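Local atomic coordinates of tapirin (Caldicellulosiruptor kristjanssonii, PDB entry 6N2B), a protein that probably helps the bacterium attach to plant biomass by binding cellulose through a calcium-containing C-terminal beta-helix domain. Residues 215-220 with 234-239; 340-345 with 361-366; 375-380 with 398-403. All blocks are in the same frame, centred on the assembly; numbering follows the deposited sequence.

Contact 1: residues 215-220 with 234-239; sequences FLPNYK and IQTQGE
Tyr219 lays one face of its ring against the side chain of Glu239, with CB of the glutamate offset toward the rim and Glu239 CG 3.5 Å from Tyr219 CE1. Both side chains point the same way; CB and CG make the overlap, while the carboxylate stands at 83° to the ring. The tyrosine CG is trans to its own nitrogen (chi1 180°), which also carries the ring edge to the backbone, Tyr219 CD1 lying 3.4 Å from Gln237 O. Glu239 bends at chi2 (-65°) alongside Lys220, whose NZ forms a weak salt bridge to Glu239 OE1 at 3.3 Å; Lys220 NZ also bonds a glycerol, and Glu239 OE2 accepts from Asn285. Replacing Glu239 with alanine would probably leave Lys220 and Asn285 without this carboxylate and uncover the rim of the Tyr219 ring near CE1 and OH, where CG now lies. The backbones run nearly parallel as neighbouring turns of the beta-helix, yet only Phe215 and Ile234 form a bridge. Lys220 N donates to Gly238 O at 3.2 Å, whereas the bond from Gln235 N to Phe215 O is weak. Between these points Pro217, which has no N-H to give, sets its CG 3.7 Å from Thr236 CG2 and places CD over the centre of the Phe215 ring. One water donates to both Pro217 O and Gln235 O; a second joins Asn218 O, Gln237 N and Gly238 O. Leu216 CD2 packs on Gln235 CB. With so few direct backbone bonds, the pairing depends largely on two waters where the backbones draw apart and on the polar end at Glu239.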
ATOM      1  N   PHE A 215      -9.239   3.937   0.322  1.00 28.15           N
ATOM      2  CA  PHE A 215      -8.229   4.501   1.224  1.00 22.51           C
ATOM      3  C   PHE A 215      -7.542   5.643   0.486  1.00 22.35           C
ATOM      4  O   PHE A 215      -6.708   5.413  -0.392  1.00 25.77           O
ATOM      5  CB  PHE A 215      -7.217   3.462   1.675  1.00 15.07           C
ATOM      6  CG  PHE A 215      -6.052   4.044   2.409  1.00 21.10           C
ATOM      7  CD1 PHE A 215      -6.247   4.872   3.499  1.00 23.10           C
ATOM      8  CD2 PHE A 215      -4.759   3.763   2.016  1.00 17.06           C
ATOM      9  CE1 PHE A 215      -5.174   5.402   4.177  1.00 21.04           C
ATOM     10  CE2 PHE A 215      -3.685   4.296   2.687  1.00 16.11           C
ATOM     11  CZ  PHE A 215      -3.886   5.117   3.766  1.00 22.23           C
ATOM     12  N   LEU A 216      -7.897   6.873   0.838  1.00 22.86           N
ATOM     13  CA  LEU A 216      -7.319   8.056   0.210  1.00 25.03           C
ATOM     14  C   LEU A 216      -6.583   8.853   1.272  1.00 25.73           C
ATOM     15  O   LEU A 216      -7.172   9.739   1.914  1.00 24.56           O
ATOM     16  CB  LEU A 216      -8.390   8.903  -0.465  1.00 27.54           C
ATOM     17  CG  LEU A 216      -9.323   8.058  -1.352  1.00 28.10           C
ATOM     18  CD1 LEU A 216     -10.768   8.569  -1.361  1.00 41.07           C
ATOM     19  CD2 LEU A 216      -8.767   7.956  -2.729  1.00 31.86           C
ATOM     20  N   PRO A 217      -5.296   8.580   1.469  1.00 25.02           N
ATOM     21  CA  PRO A 217      -4.532   9.291   2.495  1.00 24.94           C
ATOM     22  C   PRO A 217      -4.243  10.722   2.080  1.00 32.53           C
ATOM     23  O   PRO A 217      -4.353  11.111   0.911  1.00 25.89           O
ATOM     24  CB  PRO A 217      -3.234   8.479   2.602  1.00 18.91           C
ATOM     25  CG  PRO A 217      -3.048   7.906   1.270  1.00 19.19           C
ATOM     26  CD  PRO A 217      -4.453   7.604   0.745  1.00 19.88           C
ATOM     27  N   ASN A 218      -3.871  11.504   3.081  1.00 23.51           N
ATOM     28  CA  ASN A 218      -3.476  12.878   2.880  1.00 21.52           C
ATOM     29  C   ASN A 218      -2.089  12.956   2.253  1.00 24.41           C
ATOM     30  O   ASN A 218      -1.280  12.024   2.326  1.00 25.85           O
ATOM     31  CB  ASN A 218      -3.459  13.606   4.221  1.00 20.42           C
ATOM     32  CG  ASN A 218      -2.641  12.857   5.253  1.00 19.64           C
ATOM     33  OD1 ASN A 218      -3.065  11.826   5.747  1.00 27.65           O
ATOM     34  ND2 ASN A 218      -1.443  13.349   5.548  1.00 24.56           N
ATOM     35  N   TYR A 219      -1.813  14.109   1.663  1.00 26.30           N
ATOM     36  CA  TYR A 219      -0.450  14.483   1.307  1.00 31.98           C
ATOM     37  C   TYR A 219       0.484  14.370   2.508  1.00 25.40           C
ATOM     38  O   TYR A 219       0.159  14.835   3.603  1.00 28.97           O
ATOM     39  CB  TYR A 219      -0.464  15.916   0.788  1.00 33.17           C
ATOM     40  CG  TYR A 219       0.871  16.465   0.380  1.00 33.19           C
ATOM     41  CD1 TYR A 219       1.451  16.087  -0.825  1.00 24.15           C
ATOM     42  CD2 TYR A 219       1.535  17.391   1.181  1.00 27.03           C
ATOM     43  CE1 TYR A 219       2.658  16.602  -1.214  1.00 33.73           C
ATOM     44  CE2 TYR A 219       2.743  17.912   0.801  1.00 31.10           C
ATOM     45  CZ  TYR A 219       3.309  17.516  -0.401  1.00 37.05           C
ATOM     46  OH  TYR A 219       4.530  18.027  -0.801  1.00 34.39           O
ATOM     47  N   LYS A 220       1.658  13.770   2.289  1.00 31.27           N
ATOM     48  CA  LYS A 220       2.623  13.493   3.355  1.00 28.92           C
ATOM     49  C   LYS A 220       2.073  12.458   4.331  1.00 27.07           C
ATOM     50  O   LYS A 220       1.592  12.790   5.418  1.00 29.10           O
ATOM     51  CB  LYS A 220       3.012  14.781   4.089  1.00 29.32           C
ATOM     52  CG  LYS A 220       4.418  15.231   3.810  1.00 44.33           C
ATOM     53  CD  LYS A 220       5.416  14.454   4.686  1.00 56.34           C
ATOM     54  CE  LYS A 220       6.863  14.937   4.499  1.00 62.05           C
ATOM     55  NZ  LYS A 220       7.629  14.153   3.479  1.00 67.04           N
ATOM     56  N   ILE A 234      -7.241   2.678  -3.909  1.00 19.12           N
ATOM     57  CA  ILE A 234      -6.214   3.428  -3.184  1.00 18.41           C
ATOM     58  C   ILE A 234      -5.727   4.536  -4.102  1.00 25.88           C
ATOM     59  O   ILE A 234      -5.358   4.282  -5.257  1.00 24.12           O
ATOM     60  CB  ILE A 234      -5.035   2.547  -2.739  1.00 17.89           C
ATOM     61  CG1 ILE A 234      -5.482   1.534  -1.682  1.00 18.67           C
ATOM     62  CG2 ILE A 234      -3.890   3.410  -2.218  1.00 11.81           C
ATOM     63  CD1 ILE A 234      -4.422   0.510  -1.323  1.00 14.30           C
ATOM     64  N   GLN A 235      -5.743   5.764  -3.601  1.00 20.91           N
ATOM     65  CA  GLN A 235      -5.261   6.910  -4.352  1.00 24.42           C
ATOM     66  C   GLN A 235      -4.515   7.825  -3.396  1.00 24.52           C
ATOM     67  O   GLN A 235      -5.102   8.348  -2.440  1.00 23.23           O
ATOM     68  CB  GLN A 235      -6.410   7.648  -5.034  1.00 24.13           C
ATOM     69  CG  GLN A 235      -6.036   9.027  -5.542  1.00 36.05           C
ATOM     70  CD  GLN A 235      -7.182   9.700  -6.293  1.00 53.70           C
ATOM     71  OE1 GLN A 235      -7.160   9.790  -7.525  1.00 57.11           O
ATOM     72  NE2 GLN A 235      -8.187  10.177  -5.553  1.00 41.92           N
ATOM     73  N   THR A 236      -3.230   8.015  -3.665  1.00 18.39           N
ATOM     74  CA  THR A 236      -2.343   8.820  -2.845  1.00 20.79           C
ATOM     75  C   THR A 236      -1.999  10.102  -3.587  1.00 24.03           C
ATOM     76  O   THR A 236      -1.694  10.068  -4.785  1.00 26.87           O
ATOM     77  CB  THR A 236      -1.071   8.035  -2.517  1.00 31.77           C
ATOM     78  OG1 THR A 236      -0.339   7.768  -3.725  1.00 24.90           O
ATOM     79  CG2 THR A 236      -1.430   6.717  -1.840  1.00 21.74           C
ATOM     80  N   GLN A 237      -2.041  11.230  -2.875  1.00 29.19           N
ATOM     81  CA  GLN A 237      -1.904  12.551  -3.482  1.00 29.54           C
ATOM     82  C   GLN A 237      -0.536  13.191  -3.239  1.00 25.81           C
ATOM     83  O   GLN A 237      -0.432  14.411  -3.125  1.00 32.52           O
ATOM     84  CB  GLN A 237      -3.016  13.473  -2.988  1.00 28.24           C
ATOM     85  CG  GLN A 237      -3.094  13.628  -1.480  1.00 33.73           C
ATOM     86  CD  GLN A 237      -4.200  14.600  -1.033  1.00 58.05           C
ATOM     87  OE1 GLN A 237      -4.979  14.292  -0.121  1.00 60.89           O
ATOM     88  NE2 GLN A 237      -4.259  15.782  -1.663  1.00 50.08           N
ATOM     89  N   GLY A 238       0.515  12.397  -3.172  1.00 27.66           N
ATOM     90  CA  GLY A 238       1.846  12.957  -3.096  1.00 25.40           C
ATOM     91  C   GLY A 238       2.496  12.674  -1.756  1.00 27.63           C
ATOM     92  O   GLY A 238       1.826  12.563  -0.719  1.00 30.93           O
ATOM     93  N   GLU A 239       3.826  12.539  -1.782  1.00 23.87           N
ATOM     94  CA  GLU A 239       4.638  12.293  -0.589  1.00 26.64           C
ATOM     95  C   GLU A 239       4.114  11.112   0.218  1.00 28.53           C
ATOM     96  O   GLU A 239       4.066  11.149   1.451  1.00 27.94           O
ATOM     97  CB  GLU A 239       4.718  13.538   0.300  1.00 27.36           C
ATOM     98  CG  GLU A 239       5.466  14.708  -0.295  1.00 29.54           C
ATOM     99  CD  GLU A 239       6.937  14.432  -0.521  1.00 32.06           C
ATOM    100  OE1 GLU A 239       7.519  13.585   0.201  1.00 30.36           O
ATOM    101  OE2 GLU A 239       7.509  15.083  -1.426  1.00 34.60           O
TER
HETATM  102  O   HOH W   1      -5.439  10.684  -1.400  0.74 28.20           O
HETATM  103  O   HOH W   2      -0.935  10.914  -0.266  1.00 31.30           O

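Contact 2: residues 340-345 with 361-366; sequences TVTDNG and EVRNNG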
ATOM      1  N   THR A 340       5.961  -2.941 -22.267  1.00 22.96           N
ATOM      2  CA  THR A 340       6.200  -1.899 -23.253  1.00 27.35           C
ATOM      3  C   THR A 340       7.023  -0.803 -22.598  1.00 27.75           C
ATOM      4  O   THR A 340       6.678  -0.319 -21.521  1.00 31.53           O
ATOM      5  CB  THR A 340       4.890  -1.343 -23.870  1.00 30.02           C
ATOM      6  OG1 THR A 340       4.360  -0.278 -23.078  1.00 46.74           O
ATOM      7  CG2 THR A 340       3.858  -2.422 -23.984  1.00 22.54           C
ATOM      8  N   VAL A 341       8.130  -0.448 -23.231  1.00 28.86           N
ATOM      9  CA  VAL A 341       8.978   0.650 -22.797  1.00 32.02           C
ATOM     10  C   VAL A 341       8.901   1.728 -23.871  1.00 31.45           C
ATOM     11  O   VAL A 341       9.142   1.454 -25.051  1.00 38.26           O
ATOM     12  CB  VAL A 341      10.420   0.179 -22.552  1.00 28.01           C
ATOM     13  CG1 VAL A 341      11.240   1.263 -21.868  1.00 26.56           C
ATOM     14  CG2 VAL A 341      10.400  -1.074 -21.712  1.00 19.90           C
ATOM     15  N   THR A 342       8.532   2.942 -23.476  1.00 30.15           N
ATOM     16  CA  THR A 342       8.337   4.045 -24.406  1.00 31.58           C
ATOM     17  C   THR A 342       8.844   5.314 -23.750  1.00 35.02           C
ATOM     18  O   THR A 342       9.109   5.352 -22.548  1.00 32.26           O
ATOM     19  CB  THR A 342       6.855   4.233 -24.773  1.00 44.79           C
ATOM     20  OG1 THR A 342       6.200   2.964 -24.815  1.00 54.73           O
ATOM     21  CG2 THR A 342       6.686   4.931 -26.130  1.00 42.56           C
ATOM     22  N   ASP A 343       8.963   6.361 -24.558  1.00 36.43           N
ATOM     23  CA  ASP A 343       9.100   7.725 -24.065  1.00 39.08           C
ATOM     24  C   ASP A 343      10.199   7.824 -23.010  1.00 30.90           C
ATOM     25  O   ASP A 343      10.025   8.413 -21.943  1.00 36.42           O
ATOM     26  CB  ASP A 343       7.755   8.245 -23.535  1.00 37.71           C
ATOM     27  CG  ASP A 343       6.592   8.022 -24.524  1.00 40.37           C
ATOM     28  OD1 ASP A 343       6.634   8.509 -25.684  1.00 39.91           O
ATOM     29  OD2 ASP A 343       5.626   7.339 -24.140  1.00 44.53           O
ATOM     30  N   ASN A 344      11.339   7.209 -23.319  1.00 34.25           N
ATOM     31  CA  ASN A 344      12.580   7.274 -22.549  1.00 35.18           C
ATOM     32  C   ASN A 344      12.567   6.430 -21.291  1.00 34.01           C
ATOM     33  O   ASN A 344      13.389   6.653 -20.402  1.00 35.27           O
ATOM     34  CB  ASN A 344      12.945   8.705 -22.168  1.00 32.90           C
ATOM     35  CG  ASN A 344      13.418   9.494 -23.343  1.00 45.83           C
ATOM     36  OD1 ASN A 344      12.732  10.399 -23.813  1.00 50.80           O
ATOM     37  ND2 ASN A 344      14.602   9.152 -23.842  1.00 52.38           N
ATOM     38  N   GLY A 345      11.679   5.457 -21.189  1.00 35.04           N
ATOM     39  CA  GLY A 345      11.755   4.504 -20.107  1.00 39.12           C
ATOM     40  C   GLY A 345      12.998   3.632 -20.204  1.00 38.02           C
ATOM     41  O   GLY A 345      13.806   3.722 -21.134  1.00 42.24           O
ATOM     42  N   GLU A 361       7.157  -4.763 -26.561  1.00 29.47           N
ATOM     43  CA  GLU A 361       7.152  -3.576 -27.402  1.00 29.58           C
ATOM     44  C   GLU A 361       8.129  -2.565 -26.825  1.00 28.91           C
ATOM     45  O   GLU A 361       8.090  -2.289 -25.626  1.00 30.84           O
ATOM     46  CB  GLU A 361       5.743  -2.977 -27.482  1.00 33.95           C
ATOM     47  CG  GLU A 361       5.588  -1.837 -28.492  1.00 46.94           C
ATOM     48  CD  GLU A 361       4.266  -1.095 -28.345  1.00 51.45           C
ATOM     49  OE1 GLU A 361       4.283   0.160 -28.334  1.00 45.18           O
ATOM     50  OE2 GLU A 361       3.216  -1.771 -28.234  1.00 56.47           O
ATOM     51  N   VAL A 362       9.017  -2.035 -27.666  1.00 32.02           N
ATOM     52  CA  VAL A 362       9.933  -0.958 -27.299  1.00 26.07           C
ATOM     53  C   VAL A 362       9.813   0.132 -28.357  1.00 42.46           C
ATOM     54  O   VAL A 362       9.657  -0.164 -29.547  1.00 54.61           O
ATOM     55  CB  VAL A 362      11.391  -1.451 -27.173  1.00 30.37           C
ATOM     56  CG1 VAL A 362      12.300  -0.351 -26.594  1.00 22.22           C
ATOM     57  CG2 VAL A 362      11.454  -2.712 -26.326  1.00 19.43           C
ATOM     58  N   ARG A 363       9.890   1.392 -27.931  1.00 33.27           N
ATOM     59  CA  ARG A 363       9.397   2.486 -28.752  1.00 34.30           C
ATOM     60  C   ARG A 363       9.973   3.790 -28.223  1.00 40.54           C
ATOM     61  O   ARG A 363      10.475   3.843 -27.099  1.00 38.98           O
ATOM     62  CB  ARG A 363       7.863   2.500 -28.729  1.00 40.99           C
ATOM     63  CG  ARG A 363       7.155   3.362 -29.752  1.00 44.23           C
ATOM     64  CD  ARG A 363       5.759   2.809 -30.026  1.00 58.51           C
ATOM     65  NE  ARG A 363       5.784   1.404 -30.458  1.00 77.41           N
ATOM     66  CZ  ARG A 363       5.955   0.987 -31.718  1.00 78.61           C
ATOM     67  NH1 ARG A 363       6.115   1.862 -32.713  1.00 58.19           N
ATOM     68  NH2 ARG A 363       5.963  -0.319 -31.990  1.00 61.33           N
ATOM     69  N   ASN A 364       9.920   4.827 -29.066  0.51 40.48           N
ATOM     70  CA  ASN A 364      10.250   6.206 -28.710  0.51 40.01           C
ATOM     71  C   ASN A 364      11.362   6.321 -27.672  0.51 42.47           C
ATOM     72  O   ASN A 364      11.138   6.863 -26.584  0.51 42.53           O
ATOM     73  CB  ASN A 364       9.006   6.935 -28.190  0.51 38.90           C
ATOM     74  CG  ASN A 364       7.882   6.993 -29.213  0.51 43.76           C
ATOM     75  OD1 ASN A 364       8.109   6.839 -30.416  0.51 48.23           O
ATOM     76  ND2 ASN A 364       6.658   7.225 -28.736  0.51 47.25           N
ATOM     77  N   ASN A 365      12.548   5.798 -27.987  1.00 41.99           N
ATOM     78  CA  ASN A 365      13.745   5.866 -27.145  1.00 47.78           C
ATOM     79  C   ASN A 365      13.638   5.062 -25.860  1.00 42.41           C
ATOM     80  O   ASN A 365      14.469   5.236 -24.959  1.00 42.59           O
ATOM     81  CB  ASN A 365      14.138   7.308 -26.801  1.00 42.49           C
ATOM     82  CG  ASN A 365      14.749   8.032 -27.982  1.00 54.25           C
ATOM     83  OD1 ASN A 365      14.246   9.078 -28.395  1.00 54.65           O
ATOM     84  ND2 ASN A 365      15.827   7.468 -28.548  1.00 47.33           N
ATOM     85  N   GLY A 366      12.651   4.181 -25.744  1.00 39.18           N
ATOM     86  CA  GLY A 366      12.704   3.180 -24.699  1.00 38.92           C
ATOM     87  C   GLY A 366      13.944   2.316 -24.842  1.00 40.21           C
ATOM     88  O   GLY A 366      14.474   2.124 -25.939  1.00 37.21           O
TER
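Thr340 and Glu361 lie side by side on one face of the paired strands, Thr340 CG2 reaching to 4.0 Å from Glu361 CB. The glutamate chain is extended, with CG opposite the backbone nitrogen (chi1 -172°), and its carboxylate has two partners: Lys338 forms a salt bridge to OE2, while Arg363, bent at chi3 (-56°), turns NE back to OE1 at 2.9 Å. That second approach comes from above the carboxylate plane. Val341 and Val362 lie on the other face, where both touch Val368, and Val341 CG1 also meets Gly366 CA at 3.7 Å. Successive parallel turns of the beta-helix stack here: Val341 N donates to Glu361 O at 3.0 Å, and Arg363 N returns a weak bond to Val341 O. Both strands then leave through type I' turns, Thr342 to Gly345 and Arg363 to Gly366, so that equivalent positions sit one above the other. Thr342 CG2 lies against Arg363 CB at 3.7 Å. Asp343 and Asn364 point the same way, but the weak hydrogen bond from Asn364 ND2 to Asp343 OD1 belongs to one of two modelled conformers of the asparagine and is doubtful. Next along, Asn344 and Asn365 run alongside each other with amide planes only 11° apart; Asn344 ND2 meets Asn365 CB at 3.5 Å, a methylene rather than the neighbouring amide. Asn344 N donates to Asn364 O at 3.3 Å, carrying the backbone pairing into the turns.

Contact 3: residues 375-380 with 398-403; sequences TLVTRA and PSATFP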
ATOM      1  N   THR A 375      18.024 -13.235 -18.958  1.00 37.23           N
ATOM      2  CA  THR A 375      17.343 -13.758 -20.141  1.00 32.92           C
ATOM      3  C   THR A 375      15.948 -13.154 -20.262  1.00 36.31           C
ATOM      4  O   THR A 375      15.172 -13.180 -19.303  1.00 35.30           O
ATOM      5  CB  THR A 375      17.226 -15.284 -20.081  1.00 31.43           C
ATOM      6  OG1 THR A 375      18.532 -15.876 -20.020  1.00 30.21           O
ATOM      7  CG2 THR A 375      16.483 -15.795 -21.292  1.00 22.03           C
ATOM      8  N   LEU A 376      15.628 -12.629 -21.439  1.00 37.45           N
ATOM      9  CA  LEU A 376      14.288 -12.163 -21.764  1.00 27.02           C
ATOM     10  C   LEU A 376      13.698 -13.128 -22.778  1.00 28.40           C
ATOM     11  O   LEU A 376      14.355 -13.448 -23.771  1.00 33.37           O
ATOM     12  CB  LEU A 376      14.327 -10.740 -22.327  1.00 23.22           C
ATOM     13  CG  LEU A 376      13.011  -9.960 -22.451  1.00 21.61           C
ATOM     14  CD1 LEU A 376      13.306  -8.471 -22.527  1.00 19.84           C
ATOM     15  CD2 LEU A 376      12.179 -10.387 -23.662  1.00 18.94           C
ATOM     16  N   VAL A 377      12.470 -13.589 -22.536  1.00 25.56           N
ATOM     17  CA  VAL A 377      11.804 -14.572 -23.398  1.00 24.67           C
ATOM     18  C   VAL A 377      10.433 -14.044 -23.794  1.00 27.65           C
ATOM     19  O   VAL A 377       9.523 -13.992 -22.957  1.00 30.55           O
ATOM     20  CB  VAL A 377      11.662 -15.931 -22.713  1.00 26.88           C
ATOM     21  CG1 VAL A 377      10.946 -16.900 -23.636  1.00 27.44           C
ATOM     22  CG2 VAL A 377      13.012 -16.447 -22.314  1.00 25.98           C
ATOM     23  N   THR A 378      10.266 -13.691 -25.069  1.00 30.69           N
ATOM     24  CA  THR A 378       9.008 -13.136 -25.559  1.00 31.05           C
ATOM     25  C   THR A 378       8.472 -13.972 -26.714  1.00 26.51           C
ATOM     26  O   THR A 378       9.232 -14.600 -27.447  1.00 41.96           O
ATOM     27  CB  THR A 378       9.173 -11.661 -25.994  1.00 25.69           C
ATOM     28  OG1 THR A 378       7.882 -11.069 -26.185  1.00 28.73           O
ATOM     29  CG2 THR A 378       9.982 -11.542 -27.285  1.00 25.43           C
ATOM     30  N   ARG A 379       7.151 -13.985 -26.871  1.00 31.94           N
ATOM     31  CA  ARG A 379       6.530 -14.690 -27.989  1.00 35.44           C
ATOM     32  C   ARG A 379       6.420 -13.831 -29.243  1.00 33.27           C
ATOM     33  O   ARG A 379       6.360 -14.379 -30.351  1.00 35.79           O
ATOM     34  CB  ARG A 379       5.137 -15.212 -27.592  1.00 28.14           C
ATOM     35  CG  ARG A 379       5.185 -16.298 -26.519  1.00 32.78           C
ATOM     36  CD  ARG A 379       3.880 -17.081 -26.383  1.00 31.52           C
ATOM     37  NE  ARG A 379       3.930 -18.011 -25.250  1.00 31.68           N
ATOM     38  CZ  ARG A 379       3.353 -17.791 -24.065  1.00 35.77           C
ATOM     39  NH1 ARG A 379       2.671 -16.672 -23.842  1.00 26.80           N
ATOM     40  NH2 ARG A 379       3.458 -18.689 -23.092  1.00 33.54           N
ATOM     41  N   ALA A 380       6.399 -12.507 -29.089  1.00 27.66           N
ATOM     42  CA  ALA A 380       6.379 -11.565 -30.200  1.00 27.89           C
ATOM     43  C   ALA A 380       7.057 -10.279 -29.757  1.00 31.13           C
ATOM     44  O   ALA A 380       7.081  -9.955 -28.564  1.00 33.55           O
ATOM     45  CB  ALA A 380       4.956 -11.272 -30.679  1.00 32.64           C
ATOM     46  N   PRO A 398       7.518 -17.885 -30.573  1.00 41.01           N
ATOM     47  CA  PRO A 398       6.050 -17.735 -30.571  1.00 40.39           C
ATOM     48  C   PRO A 398       5.297 -18.835 -29.837  1.00 40.84           C
ATOM     49  O   PRO A 398       4.099 -18.661 -29.561  1.00 45.69           O
ATOM     50  CB  PRO A 398       5.700 -17.732 -32.065  1.00 37.41           C
ATOM     51  CG  PRO A 398       6.935 -17.202 -32.727  1.00 41.43           C
ATOM     52  CD  PRO A 398       8.087 -17.756 -31.925  1.00 48.19           C
ATOM     53  N   SER A 399       5.945 -19.947 -29.510  1.00 28.42           N
ATOM     54  CA  SER A 399       5.297 -21.068 -28.845  1.00 37.39           C
ATOM     55  C   SER A 399       5.956 -21.356 -27.498  1.00 38.24           C
ATOM     56  O   SER A 399       5.939 -22.493 -27.008  1.00 37.97           O
ATOM     57  CB  SER A 399       5.317 -22.305 -29.746  1.00 49.83           C
ATOM     58  OG  SER A 399       6.434 -23.144 -29.457  1.00 52.27           O
ATOM     59  N   ALA A 400       6.548 -20.328 -26.897  1.00 32.97           N
ATOM     60  CA  ALA A 400       7.239 -20.506 -25.631  1.00 35.55           C
ATOM     61  C   ALA A 400       6.271 -20.958 -24.540  1.00 41.83           C
ATOM     62  O   ALA A 400       5.090 -20.587 -24.519  1.00 32.14           O
ATOM     63  CB  ALA A 400       7.940 -19.210 -25.219  1.00 33.59           C
ATOM     64  N   THR A 401       6.788 -21.783 -23.637  1.00 38.65           N
ATOM     65  CA  THR A 401       6.060 -22.241 -22.466  1.00 34.55           C
ATOM     66  C   THR A 401       6.580 -21.481 -21.256  1.00 35.35           C
ATOM     67  O   THR A 401       7.773 -21.562 -20.939  1.00 40.26           O
ATOM     68  CB  THR A 401       6.241 -23.746 -22.277  1.00 40.16           C
ATOM     69  OG1 THR A 401       5.364 -24.444 -23.169  1.00 39.97           O
ATOM     70  CG2 THR A 401       5.954 -24.153 -20.831  1.00 35.42           C
ATOM     71  N   PHE A 402       5.693 -20.733 -20.587  1.00 36.24           N
ATOM     72  CA  PHE A 402       6.094 -19.989 -19.398  1.00 34.92           C
ATOM     73  C   PHE A 402       5.871 -20.819 -18.142  1.00 30.84           C
ATOM     74  O   PHE A 402       5.064 -21.754 -18.132  1.00 36.06           O
ATOM     75  CB  PHE A 402       5.311 -18.683 -19.298  1.00 28.83           C
ATOM     76  CG  PHE A 402       5.574 -17.726 -20.425  1.00 34.07           C
ATOM     77  CD1 PHE A 402       6.633 -17.932 -21.304  1.00 30.80           C
ATOM     78  CD2 PHE A 402       4.767 -16.607 -20.599  1.00 28.76           C
ATOM     79  CE1 PHE A 402       6.873 -17.050 -22.341  1.00 29.53           C
ATOM     80  CE2 PHE A 402       5.007 -15.711 -21.635  1.00 29.16           C
ATOM     81  CZ  PHE A 402       6.056 -15.932 -22.508  1.00 28.87           C
ATOM     82  N   PRO A 403       6.592 -20.526 -17.065  1.00 35.96           N
ATOM     83  CA  PRO A 403       6.319 -21.212 -15.794  1.00 36.21           C
ATOM     84  C   PRO A 403       4.986 -20.759 -15.217  1.00 32.21           C
ATOM     85  O   PRO A 403       4.345 -19.817 -15.685  1.00 29.86           O
ATOM     86  CB  PRO A 403       7.494 -20.824 -14.887  1.00 27.79           C
ATOM     87  CG  PRO A 403       8.145 -19.649 -15.562  1.00 33.88           C
ATOM     88  CD  PRO A 403       7.839 -19.739 -17.027  1.00 30.43           C
TER
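Arg379 leaves the backbone with CG on the far side from its carbonyl carbon (chi1 -66°) and then runs straight from CG to NE, which carries the guanidinium across to Phe402; the phenylalanine, its CG likewise opposite the carbonyl carbon, sends its ring to meet it from the opposite direction. The site is a corner of the parallel beta-helix: the chain turns at Arg379, between strands 375-378 and 380-384, and residues 398-403 pass alongside this corner in the segment that follows the last strand of this part, 393-396. The two flat groups stack, with planes 21° apart and the Arg379 CZ 3.7 Å from the centroid of the Phe402 ring. Since CZ lies only 17° off the ring normal, this is a cation-pi contact over the face. Ring and cation have further company, Phe402 meeting the ring of Tyr356 and Arg379 NH1 pairing with Asp358. Beside the stack, Val377 CG1 packs on Ala400 CB at 4.1 Å and on Phe402 CE1 at 4.3 Å. Arg379 CD runs along Pro398, 3.6 Å from Pro398 O, and Arg379 O in turn lies 3.4 Å from Pro398 CA. With one guanidinium face on the ring, its edge is left to the backbone of the loop: Arg379 NE and NH2 both donate to Ala400 O, each at 2.9 Å, with that oxygen in the guanidinium plane.

In the fold
The three contacts follow one another along the chain, each closing before the next opens. Contacts 1 and 2 reach the same eight-stranded parallel sheet: strand 234-236 of contact 1 is its outermost strand at one end, and strands 338-341 and 359-363 of contact 2 lie near the other. Their centres are 28 Å apart. Contact 3 is 20 Å from contact 2 and 38 Å from contact 1, centre to centre; its strand 375-378 belongs to a different face and leads through the corner into 380-384, the last strand of that sheet. Contacts 1 and 2 thus join neighbouring turns of the beta-helix, while contact 3 packs the departing chain against a corner near the last turns of this coil.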